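PDB 4YHC: sterol regulatory element-binding protein cleavage-activating protein from Schizosaccharomyces pombe, which serves as the escort protein required for sre1 processing at low sterol and low oxygen levels, the present chain being the escort's WD40 domain. Local coordinates for residues F258-I263 with Y302-E307; F268-S273 with S285-C290; L362-M367 with W413-S418. The protein carries 9 engineered substitutions. All blocks are in the same frame, centred on the assembly; numbering follows the deposited sequence.

Contact 1. Residues F258-I263 with Y302-E307; sequences FTLPPI and YYYGNE
Phe258 and Tyr304 meet edge-to-face: the edge of the phenylalanine, led by CD2, is directed at one face of the tyrosine. Their centroids lie 5.1 Å apart and their planes make an angle of 56°, so the T-shape is well short of perpendicular. CD2 of Phe258 comes 3.8 Å from CZ of Tyr304, off the ring centre and near the hydroxyl-bearing end. Two residues on, Leu260 directs its CD2 methyl over a face of Tyr302; the methyl carbon is 3.7 Å from the ring centroid and 26° off the ring normal, which meets the criteria for a CH-pi contact. The same methyl also lies 3.5 Å from Tyr304 OH, so it touches both tyrosines, one through its ring face and the other through its hydroxyl. Pro261 lies against the hydroxyl end of Tyr302, its CD standing 3.2 Å from Tyr302 OH. No direct hydrogen bond spans the pair, and a water does that work: it donates to Thr259 O at 2.6 Å and accepts from Tyr304 OH at 2.7 Å, lying in the plane of the tyrosine ring at its edge.

The contact joins two sheets of the WD40 domain. Strand 253-259, with the loop that follows it, is outermost in the sheet that begins with 226-230, whereas 299-304 belongs to the following sheet; nearest CA atoms are 9.0 Å apart, between Leu260 and Tyr302, too far for backbone pairing, and the junction is therefore made by side chains and water.

In Tyr304, CG sits beside the backbone N (chi1 -53°), which carries the ring toward Phe258. Behind this shell, Phe289 meets both Phe258, edge-to-face, and Tyr304. Phe291 meets the Tyr302 ring, while Met246 and Val244 support Phe258 and Leu260 from strand 243-248.

Contact 2. Residues F268-S273 with S285-C290; sequences FSVGVS and SSISFC
Ser269 and Cys290 form the first of two fully reciprocated antiparallel hydrogen-bonded pairs: Ser269 N donates to Cys290 O at 2.9 Å, in the carbonyl plane, and Cys290 N returns a bond to Ser269 O. Gly271 and Ser288 repeat the exchange, with 2.8 Å both from Gly271 N to Ser288 O and from Ser288 N to Gly271 O. Toward the Ser273 end the pattern slackens. The bond from Ser273 N to Ser286 O is 3.2 Å long, and its donor stands above the carbonyl plane; Ser273 O instead accepts from Ser285 N at 2.9 Å.

The hydroxyls find partners as well. Ser273 OG and Ser286 OG are hydrogen-bonded at 2.7 Å, each set between its backbone N and carbonyl carbon (chi1 77° and 66°), which turns the two oxygens together. Ser269 OG binds a water at 2.8 Å, Ser288 OG bonds to Gly361 O, and Ser285 OG is held by Asn274 and Arg276.

The face of Val270, Val272, Ile287 and Phe289 is apolar: Ile287 CG2 touches CG1 of both valines, and Phe268, from the loop before the strand, brings CZ over a face of the Phe289 ring.

In this antiparallel hairpin of a WD40 sheet, strand 281-292 pairs on its other side with 299-304, while Tyr228 and Ile230 of the preceding sheet pack on Val270, and Met357 of strand 354-357 on Ser269, Ser288 and Cys290.

Contact 3. Residues L362-M367 with W413-S418; sequences LYIFGM and WMYSQS
Strands 363-367 and 413-416 run antiparallel, with 166° between their directions and axes 4.6 Å apart, and pair reciprocally at Ile364 with Tyr415 and Gly366 with Trp413. A further bond, from Gln417 N to Leu362 O at 2.9 Å, carries the pairing past the strand ends. Leu362 O also accepts from a water that bonds Ser416 OG and takes the N-H of Ser418.

Trp413 lays its indole across the backbone of Gly366, whose CA is 3.8 Å from the centroid of the five-membered ring and 22° off its normal, a CH-pi contact over the face. With CG between backbone N and carbonyl carbon (chi1 55°), the ring folds over the partner strand, where glycine has no side chain to obstruct it. Its far rim, at CZ3, touches Ile364 CG2 at 3.8 Å, and its NE1 bonds to Ser353. Ile364 uses its other branch, CD1, against Tyr415 CD2. On the Tyr363, Phe365 and Met414 face, Met414 spans two rings: CB lies 3.6 Å from Phe365 CD1, while a bend at chi3 takes CE to 3.6 Å from Tyr363 CD1.

Gln417 NE2 bonds to Gly361, and the stack of Tyr415 on His347 reaches the preceding sheet. Strands 354-357, 363-374, 406-416 and 421-432 form a four-stranded antiparallel sheet, as in a WD40 propeller blade, with 6-8 added at the edge; 413-418 falls in the predicted fifth WD repeat.

Overall arrangement
From the N terminus, the chain first enters contact 1 at 258-263, as strand 253-259 leaves its sheet. It then makes the short hairpin of contact 2, which closes with only eleven residues between its segments, before 302-307 completes contact 1. Along the chain, contact 2 thus falls within the span that contact 1 closes, and strands 281-292 and 299-304 couple them through probable backbone hydrogen bonds between Tyr302 and Phe289 and between Tyr304 and Ile287. Contact 3 follows in series, closing a 45-residue excursion that includes the unmodelled 377-404. Tyr303 packs on Gln417 and Ser418, and Leu362 on Ser273 and Ser286, joining the second and third of three successive sheets; contact 1 joins the first to the second.

Contact 1. Residues F258-I263 with Y302-E307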
ATOM      1  N   PHE A 258       1.415   9.579  18.756  1.00 16.74           N
ATOM      2  CA  PHE A 258       0.452   8.591  19.178  1.00 17.45           C
ATOM      3  C   PHE A 258       1.216   7.655  20.117  1.00 21.95           C
ATOM      4  O   PHE A 258       2.375   7.456  19.918  1.00 19.58           O
ATOM      5  CB  PHE A 258      -0.096   7.772  17.971  1.00 19.31           C
ATOM      6  CG  PHE A 258      -0.958   8.588  17.007  1.00 17.38           C
ATOM      7  CD1 PHE A 258      -0.386   9.399  16.070  1.00 21.16           C
ATOM      8  CD2 PHE A 258      -2.319   8.522  17.063  1.00 18.47           C
ATOM      9  CE1 PHE A 258      -1.160  10.122  15.159  1.00 17.53           C
ATOM     10  CE2 PHE A 258      -3.101   9.211  16.147  1.00 18.27           C
ATOM     11  CZ  PHE A 258      -2.516  10.039  15.227  1.00 15.94           C
ATOM     12  N   THR A 259       0.544   7.071  21.107  1.00 19.59           N
ATOM     13  CA  THR A 259       1.195   6.127  22.027  1.00 21.71           C
ATOM     14  C   THR A 259       0.888   4.712  21.597  1.00 21.87           C
ATOM     15  O   THR A 259      -0.276   4.373  21.445  1.00 24.12           O
ATOM     16  CB  THR A 259       0.679   6.331  23.482  1.00 24.44           C
ATOM     17  OG1 THR A 259       0.901   7.687  23.848  1.00 31.87           O
ATOM     18  CG2 THR A 259       1.479   5.467  24.458  1.00 29.60           C
ATOM     19  N   LEU A 260       1.945   3.941  21.318  1.00 22.40           N
ATOM     20  CA  LEU A 260       1.837   2.562  20.840  1.00 22.16           C
ATOM     21  C   LEU A 260       2.814   1.666  21.570  1.00 19.19           C
ATOM     22  O   LEU A 260       3.815   2.121  22.106  1.00 21.89           O
ATOM     23  CB  LEU A 260       2.131   2.447  19.309  1.00 16.28           C
ATOM     24  CG  LEU A 260       1.024   3.113  18.474  1.00 24.96           C
ATOM     25  CD1 LEU A 260       1.483   3.119  17.019  1.00 32.31           C
ATOM     26  CD2 LEU A 260      -0.352   2.443  18.590  1.00 25.74           C
ATOM     27  N   PRO A 261       2.580   0.383  21.510  1.00 25.41           N
ATOM     28  CA  PRO A 261       3.606  -0.554  21.975  1.00 18.36           C
ATOM     29  C   PRO A 261       4.674  -0.708  20.935  1.00 18.24           C
ATOM     30  O   PRO A 261       4.577  -0.093  19.831  1.00 23.01           O
ATOM     31  CB  PRO A 261       2.823  -1.844  22.188  1.00 18.96           C
ATOM     32  CG  PRO A 261       1.685  -1.760  21.281  1.00 21.04           C
ATOM     33  CD  PRO A 261       1.315  -0.304  21.130  1.00 20.19           C
ATOM     34  N   PRO A 262       5.720  -1.470  21.276  1.00 18.67           N
ATOM     35  CA  PRO A 262       6.836  -1.623  20.438  1.00 18.67           C
ATOM     36  C   PRO A 262       6.418  -2.266  19.130  1.00 24.56           C
ATOM     37  O   PRO A 262       5.648  -3.202  19.139  1.00 23.46           O
ATOM     38  CB  PRO A 262       7.732  -2.584  21.218  1.00 17.87           C
ATOM     39  CG  PRO A 262       7.338  -2.398  22.652  1.00 23.27           C
ATOM     40  CD  PRO A 262       5.910  -2.137  22.615  1.00 18.64           C
ATOM     41  N   ILE A 263       6.972  -1.775  18.041  1.00 21.16           N
ATOM     42  CA  ILE A 263       6.522  -2.129  16.673  1.00 20.55           C
ATOM     43  C   ILE A 263       7.650  -2.871  16.016  1.00 23.99           C
ATOM     44  O   ILE A 263       8.810  -2.501  16.110  1.00 27.44           O
ATOM     45  CB  ILE A 263       6.140  -0.843  15.910  1.00 24.67           C
ATOM     46  CG1 ILE A 263       4.804  -0.354  16.430  1.00 21.64           C
ATOM     47  CG2 ILE A 263       6.089  -1.025  14.366  1.00 18.32           C
ATOM     48  CD1 ILE A 263       4.517   1.071  16.039  1.00 23.40           C
ATOM     49  N   TYR A 302      -5.088  -0.581  15.321  1.00 15.00           N
ATOM     50  CA  TYR A 302      -5.557   0.478  16.168  1.00 19.69           C
ATOM     51  C   TYR A 302      -6.361   1.428  15.292  1.00 23.87           C
ATOM     52  O   TYR A 302      -5.864   1.861  14.203  1.00 17.87           O
ATOM     53  CB  TYR A 302      -4.380   1.226  16.758  1.00 15.19           C
ATOM     54  CG  TYR A 302      -3.735   0.611  17.960  1.00 18.52           C
ATOM     55  CD1 TYR A 302      -3.309  -0.699  17.952  1.00 18.37           C
ATOM     56  CD2 TYR A 302      -3.496   1.374  19.096  1.00 25.31           C
ATOM     57  CE1 TYR A 302      -2.666  -1.256  19.047  1.00 24.38           C
ATOM     58  CE2 TYR A 302      -2.874   0.823  20.222  1.00 29.05           C
ATOM     59  CZ  TYR A 302      -2.463  -0.489  20.174  1.00 26.58           C
ATOM     60  OH  TYR A 302      -1.807  -0.975  21.221  1.00 26.96           O
ATOM     61  N   TYR A 303      -7.574   1.671  15.712  1.00 15.22           N
ATOM     62  CA  TYR A 303      -8.531   2.544  15.042  1.00 14.95           C
ATOM     63  C   TYR A 303      -8.871   3.726  15.953  1.00 23.20           C
ATOM     64  O   TYR A 303      -9.285   3.542  17.156  1.00 19.55           O
ATOM     65  CB  TYR A 303      -9.802   1.753  14.720  1.00 17.92           C
ATOM     66  CG  TYR A 303     -10.923   2.599  14.174  1.00 21.93           C
ATOM     67  CD1 TYR A 303     -10.968   2.953  12.800  1.00 22.06           C
ATOM     68  CD2 TYR A 303     -11.949   3.041  14.996  1.00 22.02           C
ATOM     69  CE1 TYR A 303     -12.011   3.739  12.294  1.00 18.11           C
ATOM     70  CE2 TYR A 303     -12.997   3.800  14.508  1.00 22.17           C
ATOM     71  CZ  TYR A 303     -13.022   4.126  13.143  1.00 22.84           C
ATOM     72  OH  TYR A 303     -14.039   4.908  12.680  1.00 25.90           O
ATOM     73  N   TYR A 304      -8.696   4.932  15.422  1.00 18.70           N
ATOM     74  CA  TYR A 304      -8.995   6.158  16.149  1.00 18.71           C
ATOM     75  C   TYR A 304     -10.123   6.925  15.472  1.00 29.45           C
ATOM     76  O   TYR A 304     -10.062   7.196  14.276  1.00 20.86           O
ATOM     77  CB  TYR A 304      -7.765   7.065  16.217  1.00 17.01           C
ATOM     78  CG  TYR A 304      -6.512   6.417  16.752  1.00 23.12           C
ATOM     79  CD1 TYR A 304      -5.629   5.769  15.905  1.00 24.91           C
ATOM     80  CD2 TYR A 304      -6.203   6.470  18.103  1.00 26.33           C
ATOM     81  CE1 TYR A 304      -4.477   5.183  16.388  1.00 25.61           C
ATOM     82  CE2 TYR A 304      -5.053   5.886  18.595  1.00 25.59           C
ATOM     83  CZ  TYR A 304      -4.195   5.245  17.732  1.00 23.09           C
ATOM     84  OH  TYR A 304      -3.049   4.662  18.213  1.00 24.21           O
ATOM     85  N   GLY A 305     -11.144   7.284  16.238  1.00 24.69           N
ATOM     86  CA  GLY A 305     -12.205   8.125  15.718  1.00 40.85           C
ATOM     87  C   GLY A 305     -13.613   7.754  16.130  1.00 52.67           C
ATOM     88  O   GLY A 305     -13.897   6.611  16.478  1.00 57.69           O
ATOM     89  N   ASN A 306     -14.500   8.741  16.079  1.00 65.81           N
ATOM     90  CA  ASN A 306     -15.918   8.525  16.326  1.00 76.37           C
ATOM     91  C   ASN A 306     -16.629   8.203  15.019  1.00 92.96           C
ATOM     92  O   ASN A 306     -17.818   7.892  15.009  1.00 98.24           O
ATOM     93  CB  ASN A 306     -16.545   9.757  16.978  1.00 74.54           C
ATOM     94  CG  ASN A 306     -15.739  10.267  18.155  1.00 75.58           C
ATOM     95  OD1 ASN A 306     -14.589   9.878  18.349  1.00 81.27           O
ATOM     96  ND2 ASN A 306     -16.342  11.142  18.951  1.00 72.05           N
ATOM     97  N   GLU A 307     -15.882   8.284  13.919  1.00102.42           N
ATOM     98  CA  GLU A 307     -16.377   7.932  12.588  1.00111.00           C
ATOM     99  C   GLU A 307     -17.088   9.081  11.871  1.00119.40           C
ATOM    100  O   GLU A 307     -17.366  10.124  12.464  1.00121.40           O
ATOM    101  CB  GLU A 307     -17.277   6.695  12.646  1.00107.40           C
ATOM    102  CG  GLU A 307     -17.865   6.279  11.305  1.00 99.98           C
ATOM    103  CD  GLU A 307     -16.820   6.162  10.210  1.00 88.44           C
ATOM    104  OE1 GLU A 307     -17.194   5.825   9.069  1.00 84.60           O
ATOM    105  OE2 GLU A 307     -15.628   6.405  10.487  1.00 80.07           O
TER
HETATM  106  O   HOH W   1      -2.626   5.161  20.807  1.00 38.65           O

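Contact 2. Residues F268-S273 with S285-C290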
ATOM      1  N   PHE A 268       4.602  -1.585   9.719  1.00 19.86           N
ATOM      2  CA  PHE A 268       3.667  -0.553  10.029  1.00 16.18           C
ATOM      3  C   PHE A 268       2.981   0.048   8.767  1.00 17.25           C
ATOM      4  O   PHE A 268       3.649   0.405   7.814  1.00 19.42           O
ATOM      5  CB  PHE A 268       4.415   0.553  10.775  1.00 15.35           C
ATOM      6  CG  PHE A 268       3.542   1.712  11.247  1.00 15.28           C
ATOM      7  CD1 PHE A 268       2.823   1.641  12.418  1.00 19.63           C
ATOM      8  CD2 PHE A 268       3.517   2.901  10.568  1.00 21.05           C
ATOM      9  CE1 PHE A 268       2.067   2.699  12.877  1.00 17.03           C
ATOM     10  CE2 PHE A 268       2.726   3.962  10.971  1.00 18.53           C
ATOM     11  CZ  PHE A 268       1.993   3.868  12.135  1.00 15.26           C
ATOM     12  N   SER A 269       1.677   0.208   8.793  1.00 14.92           N
ATOM     13  CA  SER A 269       1.009   0.979   7.746  1.00 19.05           C
ATOM     14  C   SER A 269      -0.129   1.787   8.346  1.00 16.65           C
ATOM     15  O   SER A 269      -0.510   1.591   9.547  1.00 14.81           O
ATOM     16  CB  SER A 269       0.557   0.080   6.594  1.00 18.66           C
ATOM     17  OG  SER A 269      -0.349  -0.826   7.082  1.00 16.08           O
ATOM     18  N   VAL A 270      -0.651   2.719   7.528  1.00 14.74           N
ATOM     19  CA  VAL A 270      -1.698   3.627   7.986  1.00 17.59           C
ATOM     20  C   VAL A 270      -2.785   3.711   6.974  1.00 20.05           C
ATOM     21  O   VAL A 270      -2.502   3.780   5.808  1.00 14.97           O
ATOM     22  CB  VAL A 270      -1.163   5.049   8.217  1.00 15.83           C
ATOM     23  CG1 VAL A 270      -2.256   6.030   8.743  1.00 14.92           C
ATOM     24  CG2 VAL A 270       0.029   4.994   9.122  1.00 14.94           C
ATOM     25  N   GLY A 271      -4.015   3.748   7.384  1.00 14.71           N
ATOM     26  CA  GLY A 271      -5.070   4.211   6.422  1.00 16.75           C
ATOM     27  C   GLY A 271      -5.904   5.287   7.101  1.00 18.26           C
ATOM     28  O   GLY A 271      -6.039   5.270   8.339  1.00 15.37           O
ATOM     29  N   VAL A 272      -6.421   6.232   6.327  1.00 16.03           N
ATOM     30  CA  VAL A 272      -7.351   7.248   6.817  1.00 15.10           C
ATOM     31  C   VAL A 272      -8.644   7.284   5.956  1.00 17.12           C
ATOM     32  O   VAL A 272      -8.653   6.937   4.741  1.00 16.27           O
ATOM     33  CB  VAL A 272      -6.691   8.638   6.900  1.00 19.18           C
ATOM     34  CG1 VAL A 272      -5.472   8.662   7.831  1.00 15.21           C
ATOM     35  CG2 VAL A 272      -6.254   9.088   5.517  1.00 15.64           C
ATOM     36  N   SER A 273      -9.754   7.646   6.593  1.00 15.31           N
ATOM     37  CA  SER A 273     -11.050   7.573   5.974  1.00 15.45           C
ATOM     38  C   SER A 273     -11.659   8.909   5.615  1.00 18.23           C
ATOM     39  O   SER A 273     -11.413   9.917   6.261  1.00 15.86           O
ATOM     40  CB  SER A 273     -12.011   6.738   6.803  1.00 18.99           C
ATOM     41  OG  SER A 273     -12.480   7.466   7.934  1.00 19.36           O
ATOM     42  N   SER A 285     -12.197  11.317   8.721  1.00 18.45           N
ATOM     43  CA  SER A 285     -13.145  10.899   9.722  1.00 20.25           C
ATOM     44  C   SER A 285     -12.500   9.943  10.751  1.00 25.04           C
ATOM     45  O   SER A 285     -13.057   9.790  11.835  1.00 20.44           O
ATOM     46  CB  SER A 285     -14.320  10.135   9.104  1.00 18.24           C
ATOM     47  OG  SER A 285     -15.071  10.956   8.226  1.00 27.88           O
ATOM     48  N   SER A 286     -11.379   9.320  10.398  1.00 15.63           N
ATOM     49  CA  SER A 286     -10.713   8.264  11.253  1.00 18.29           C
ATOM     50  C   SER A 286      -9.325   7.966  10.795  1.00 20.21           C
ATOM     51  O   SER A 286      -8.985   8.300   9.640  1.00 16.06           O
ATOM     52  CB  SER A 286     -11.475   6.958  11.361  1.00 17.98           C
ATOM     53  OG  SER A 286     -11.579   6.241  10.138  1.00 21.76           O
ATOM     54  N   ILE A 287      -8.497   7.414  11.700  1.00 15.21           N
ATOM     55  CA  ILE A 287      -7.143   7.000  11.339  1.00 15.11           C
ATOM     56  C   ILE A 287      -7.009   5.588  11.859  1.00 18.39           C
ATOM     57  O   ILE A 287      -7.410   5.317  13.019  1.00 18.27           O
ATOM     58  CB  ILE A 287      -6.096   7.864  12.040  1.00 16.33           C
ATOM     59  CG1 ILE A 287      -6.405   9.333  11.878  1.00 31.83           C
ATOM     60  CG2 ILE A 287      -4.680   7.530  11.546  1.00 18.73           C
ATOM     61  CD1 ILE A 287      -5.463  10.246  12.661  1.00 37.10           C
ATOM     62  N   SER A 288      -6.362   4.722  11.088  1.00 16.63           N
ATOM     63  CA  SER A 288      -6.136   3.310  11.476  1.00 16.56           C
ATOM     64  C   SER A 288      -4.696   2.998  11.236  1.00 20.01           C
ATOM     65  O   SER A 288      -4.110   3.371  10.154  1.00 14.76           O
ATOM     66  CB  SER A 288      -6.924   2.352  10.637  1.00 14.72           C
ATOM     67  OG  SER A 288      -8.310   2.505  10.744  1.00 17.97           O
ATOM     68  N   PHE A 289      -4.109   2.292  12.210  1.00 14.82           N
ATOM     69  CA  PHE A 289      -2.716   1.795  12.113  1.00 14.86           C
ATOM     70  C   PHE A 289      -2.778   0.280  12.108  1.00 16.28           C
ATOM     71  O   PHE A 289      -3.618  -0.301  12.828  1.00 16.72           O
ATOM     72  CB  PHE A 289      -1.830   2.174  13.310  1.00 15.01           C
ATOM     73  CG  PHE A 289      -1.665   3.615  13.551  1.00 19.72           C
ATOM     74  CD1 PHE A 289      -1.551   4.525  12.494  1.00 20.75           C
ATOM     75  CD2 PHE A 289      -1.558   4.104  14.817  1.00 19.69           C
ATOM     76  CE1 PHE A 289      -1.377   5.888  12.717  1.00 15.73           C
ATOM     77  CE2 PHE A 289      -1.369   5.463  15.038  1.00 25.44           C
ATOM     78  CZ  PHE A 289      -1.330   6.369  13.968  1.00 17.90           C
ATOM     79  N   CYS A 290      -1.869  -0.337  11.373  1.00 14.86           N
ATOM     80  CA  CYS A 290      -1.650  -1.765  11.371  1.00 14.92           C
ATOM     81  C   CYS A 290      -0.193  -1.981  11.617  1.00 15.05           C
ATOM     82  O   CYS A 290       0.644  -1.349  11.012  1.00 16.49           O
ATOM     83  CB  CYS A 290      -2.013  -2.396  10.006  1.00 23.38           C
ATOM     84  SG  CYS A 290      -1.732  -4.185   9.942  1.00 94.18           S
TER
HETATM   85  O   HOH W   2       1.092  -3.077   8.002  1.00 21.95           O

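Contact 3. Residues L362-M367 with W413-S418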
ATOM      1  N   LEU A 362     -10.917   1.335   7.265  1.00 16.28           N
ATOM      2  CA  LEU A 362     -12.220   1.123   7.869  1.00 20.55           C
ATOM      3  C   LEU A 362     -12.630  -0.359   8.052  1.00 20.02           C
ATOM      4  O   LEU A 362     -13.460  -0.658   8.918  1.00 21.33           O
ATOM      5  CB  LEU A 362     -13.345   1.823   7.065  1.00 16.76           C
ATOM      6  CG  LEU A 362     -13.400   3.336   7.228  1.00 22.35           C
ATOM      7  CD1 LEU A 362     -14.596   3.888   6.428  1.00 18.23           C
ATOM      8  CD2 LEU A 362     -13.558   3.690   8.695  1.00 24.86           C
ATOM      9  N   TYR A 363     -12.115  -1.251   7.212  1.00 16.33           N
ATOM     10  CA  TYR A 363     -12.408  -2.664   7.322  1.00 15.05           C
ATOM     11  C   TYR A 363     -11.118  -3.497   7.420  1.00 22.68           C
ATOM     12  O   TYR A 363     -10.058  -3.183   6.750  1.00 24.73           O
ATOM     13  CB  TYR A 363     -13.144  -3.112   6.101  1.00 15.22           C
ATOM     14  CG  TYR A 363     -14.488  -2.492   5.886  1.00 22.70           C
ATOM     15  CD1 TYR A 363     -15.615  -3.013   6.496  1.00 20.52           C
ATOM     16  CD2 TYR A 363     -14.643  -1.388   5.083  1.00 22.73           C
ATOM     17  CE1 TYR A 363     -16.856  -2.438   6.382  1.00 16.77           C
ATOM     18  CE2 TYR A 363     -15.905  -0.801   4.945  1.00 25.55           C
ATOM     19  CZ  TYR A 363     -16.995  -1.341   5.596  1.00 26.56           C
ATOM     20  OH  TYR A 363     -18.229  -0.833   5.442  1.00 27.92           O
ATOM     21  N   ILE A 364     -11.182  -4.541   8.244  1.00 15.45           N
ATOM     22  CA  ILE A 364     -10.147  -5.570   8.248  1.00 16.94           C
ATOM     23  C   ILE A 364     -10.742  -6.848   7.641  1.00 19.50           C
ATOM     24  O   ILE A 364     -11.854  -7.241   7.985  1.00 15.57           O
ATOM     25  CB  ILE A 364      -9.653  -5.899   9.662  1.00 15.07           C
ATOM     26  CG1 ILE A 364      -9.337  -4.653  10.432  1.00 14.94           C
ATOM     27  CG2 ILE A 364      -8.451  -6.871   9.627  1.00 15.16           C
ATOM     28  CD1 ILE A 364      -9.236  -4.898  11.894  1.00 23.10           C
ATOM     29  N   PHE A 365      -9.985  -7.520   6.794  1.00 18.20           N
ATOM     30  CA  PHE A 365     -10.405  -8.793   6.233  1.00 17.32           C
ATOM     31  C   PHE A 365      -9.360  -9.807   6.507  1.00 18.61           C
ATOM     32  O   PHE A 365      -8.166  -9.500   6.557  1.00 18.18           O
ATOM     33  CB  PHE A 365     -10.618  -8.699   4.733  1.00 15.72           C
ATOM     34  CG  PHE A 365     -11.670  -7.650   4.316  1.00 15.68           C
ATOM     35  CD1 PHE A 365     -13.032  -7.982   4.296  1.00 15.85           C
ATOM     36  CD2 PHE A 365     -11.306  -6.387   3.942  1.00 15.52           C
ATOM     37  CE1 PHE A 365     -14.015  -7.061   3.907  1.00 15.87           C
ATOM     38  CE2 PHE A 365     -12.293  -5.445   3.547  1.00 16.07           C
ATOM     39  CZ  PHE A 365     -13.641  -5.773   3.548  1.00 16.10           C
ATOM     40  N   GLY A 366      -9.789 -11.049   6.595  1.00 15.98           N
ATOM     41  CA  GLY A 366      -8.861 -12.103   6.820  1.00 16.17           C
ATOM     42  C   GLY A 366      -9.302 -13.446   6.346  1.00 22.19           C
ATOM     43  O   GLY A 366     -10.488 -13.646   6.117  1.00 16.63           O
ATOM     44  N   MET A 367      -8.339 -14.399   6.247  1.00 18.67           N
ATOM     45  CA  MET A 367      -8.622 -15.769   5.884  1.00 20.79           C
ATOM     46  C   MET A 367      -7.737 -16.728   6.708  1.00 23.82           C
ATOM     47  O   MET A 367      -6.537 -16.479   6.857  1.00 18.53           O
ATOM     48  CB  MET A 367      -8.318 -16.007   4.407  1.00 21.66           C
ATOM     49  CG  MET A 367      -9.276 -15.347   3.445  1.00 28.46           C
ATOM     50  SD  MET A 367      -9.135 -15.967   1.742  1.00 26.66           S
ATOM     51  CE  MET A 367      -9.769 -17.634   1.896  1.00 18.14           C
ATOM     52  N   TRP A 413     -13.215 -13.810   6.937  1.00 17.13           N
ATOM     53  CA  TRP A 413     -13.871 -12.939   7.887  1.00 16.55           C
ATOM     54  C   TRP A 413     -13.613 -11.470   7.640  1.00 25.74           C
ATOM     55  O   TRP A 413     -12.667 -11.092   6.951  1.00 16.13           O
ATOM     56  CB  TRP A 413     -13.477 -13.302   9.337  1.00 21.79           C
ATOM     57  CG  TRP A 413     -11.978 -13.329   9.615  1.00 19.16           C
ATOM     58  CD1 TRP A 413     -11.186 -14.362   9.597  1.00 18.80           C
ATOM     59  CD2 TRP A 413     -11.172 -12.200   9.992  1.00 16.14           C
ATOM     60  NE1 TRP A 413      -9.885 -13.983   9.918  1.00 20.14           N
ATOM     61  CE2 TRP A 413      -9.868 -12.657  10.182  1.00 16.21           C
ATOM     62  CE3 TRP A 413     -11.437 -10.872  10.190  1.00 16.21           C
ATOM     63  CZ2 TRP A 413      -8.795 -11.791  10.532  1.00 17.89           C
ATOM     64  CZ3 TRP A 413     -10.392 -10.016  10.504  1.00 17.13           C
ATOM     65  CH2 TRP A 413      -9.082 -10.502  10.706  1.00 15.74           C
ATOM     66  N   MET A 414     -14.446 -10.642   8.266  1.00 19.17           N
ATOM     67  CA  MET A 414     -14.273  -9.213   8.201  1.00 18.87           C
ATOM     68  C   MET A 414     -14.574  -8.586   9.497  1.00 21.08           C
ATOM     69  O   MET A 414     -15.333  -9.117  10.281  1.00 22.86           O
ATOM     70  CB  MET A 414     -15.186  -8.633   7.133  1.00 16.24           C
ATOM     71  CG  MET A 414     -16.681  -8.923   7.297  1.00 18.37           C
ATOM     72  SD  MET A 414     -17.795  -7.751   6.360  1.00 22.34           S
ATOM     73  CE  MET A 414     -17.401  -6.148   7.008  1.00 17.67           C
ATOM     74  N   TYR A 415     -13.978  -7.434   9.730  1.00 19.71           N
ATOM     75  CA  TYR A 415     -14.259  -6.627  10.871  1.00 16.96           C
ATOM     76  C   TYR A 415     -14.459  -5.170  10.407  1.00 25.99           C
ATOM     77  O   TYR A 415     -13.568  -4.573   9.763  1.00 15.41           O
ATOM     78  CB  TYR A 415     -13.110  -6.705  11.885  1.00 18.45           C
ATOM     79  CG  TYR A 415     -13.372  -5.930  13.179  1.00 24.85           C
ATOM     80  CD1 TYR A 415     -14.330  -6.392  14.105  1.00 27.98           C
ATOM     81  CD2 TYR A 415     -12.679  -4.767  13.464  1.00 20.87           C
ATOM     82  CE1 TYR A 415     -14.594  -5.684  15.283  1.00 30.46           C
ATOM     83  CE2 TYR A 415     -12.943  -4.047  14.607  1.00 29.39           C
ATOM     84  CZ  TYR A 415     -13.885  -4.517  15.524  1.00 37.34           C
ATOM     85  OH  TYR A 415     -14.112  -3.778  16.647  1.00 43.71           O
ATOM     86  N   SER A 416     -15.618  -4.593  10.751  1.00 21.43           N
ATOM     87  CA  SER A 416     -15.902  -3.195  10.461  1.00 22.46           C
ATOM     88  C   SER A 416     -15.470  -2.388  11.665  1.00 31.30           C
ATOM     89  O   SER A 416     -16.105  -2.505  12.744  1.00 24.30           O
ATOM     90  CB  SER A 416     -17.401  -3.018  10.210  1.00 25.17           C
ATOM     91  OG  SER A 416     -17.694  -1.638  10.075  1.00 31.06           O
ATOM     92  N   GLN A 417     -14.375  -1.617  11.518  1.00 28.09           N
ATOM     93  CA  GLN A 417     -13.769  -0.955  12.649  1.00 27.48           C
ATOM     94  C   GLN A 417     -14.685   0.120  13.204  1.00 38.45           C
ATOM     95  O   GLN A 417     -14.595   0.411  14.406  1.00 42.56           O
ATOM     96  CB  GLN A 417     -12.441  -0.293  12.304  1.00 28.71           C
ATOM     97  CG  GLN A 417     -11.445  -1.201  11.622  1.00 31.70           C
ATOM     98  CD  GLN A 417     -10.027  -1.095  12.113  1.00 38.24           C
ATOM     99  OE1 GLN A 417      -9.778  -1.351  13.278  1.00 33.69           O
ATOM    100  NE2 GLN A 417      -9.042  -0.857  11.170  1.00 41.41           N
ATOM    101  N   SER A 418     -15.548   0.715  12.385  1.00 29.66           N
ATOM    102  CA  SER A 418     -16.339   1.827  12.896  1.00 37.51           C
ATOM    103  C   SER A 418     -17.643   1.354  13.570  1.00 44.29           C
ATOM    104  O   SER A 418     -18.100   1.973  14.500  1.00 50.16           O
ATOM    105  CB  SER A 418     -16.678   2.842  11.811  1.00 36.59           C
ATOM    106  OG  SER A 418     -17.629   2.289  10.905  1.00 46.71           O
TER
HETATM  107  O   HOH W   3     -16.028   0.348   9.215  1.00 24.18           O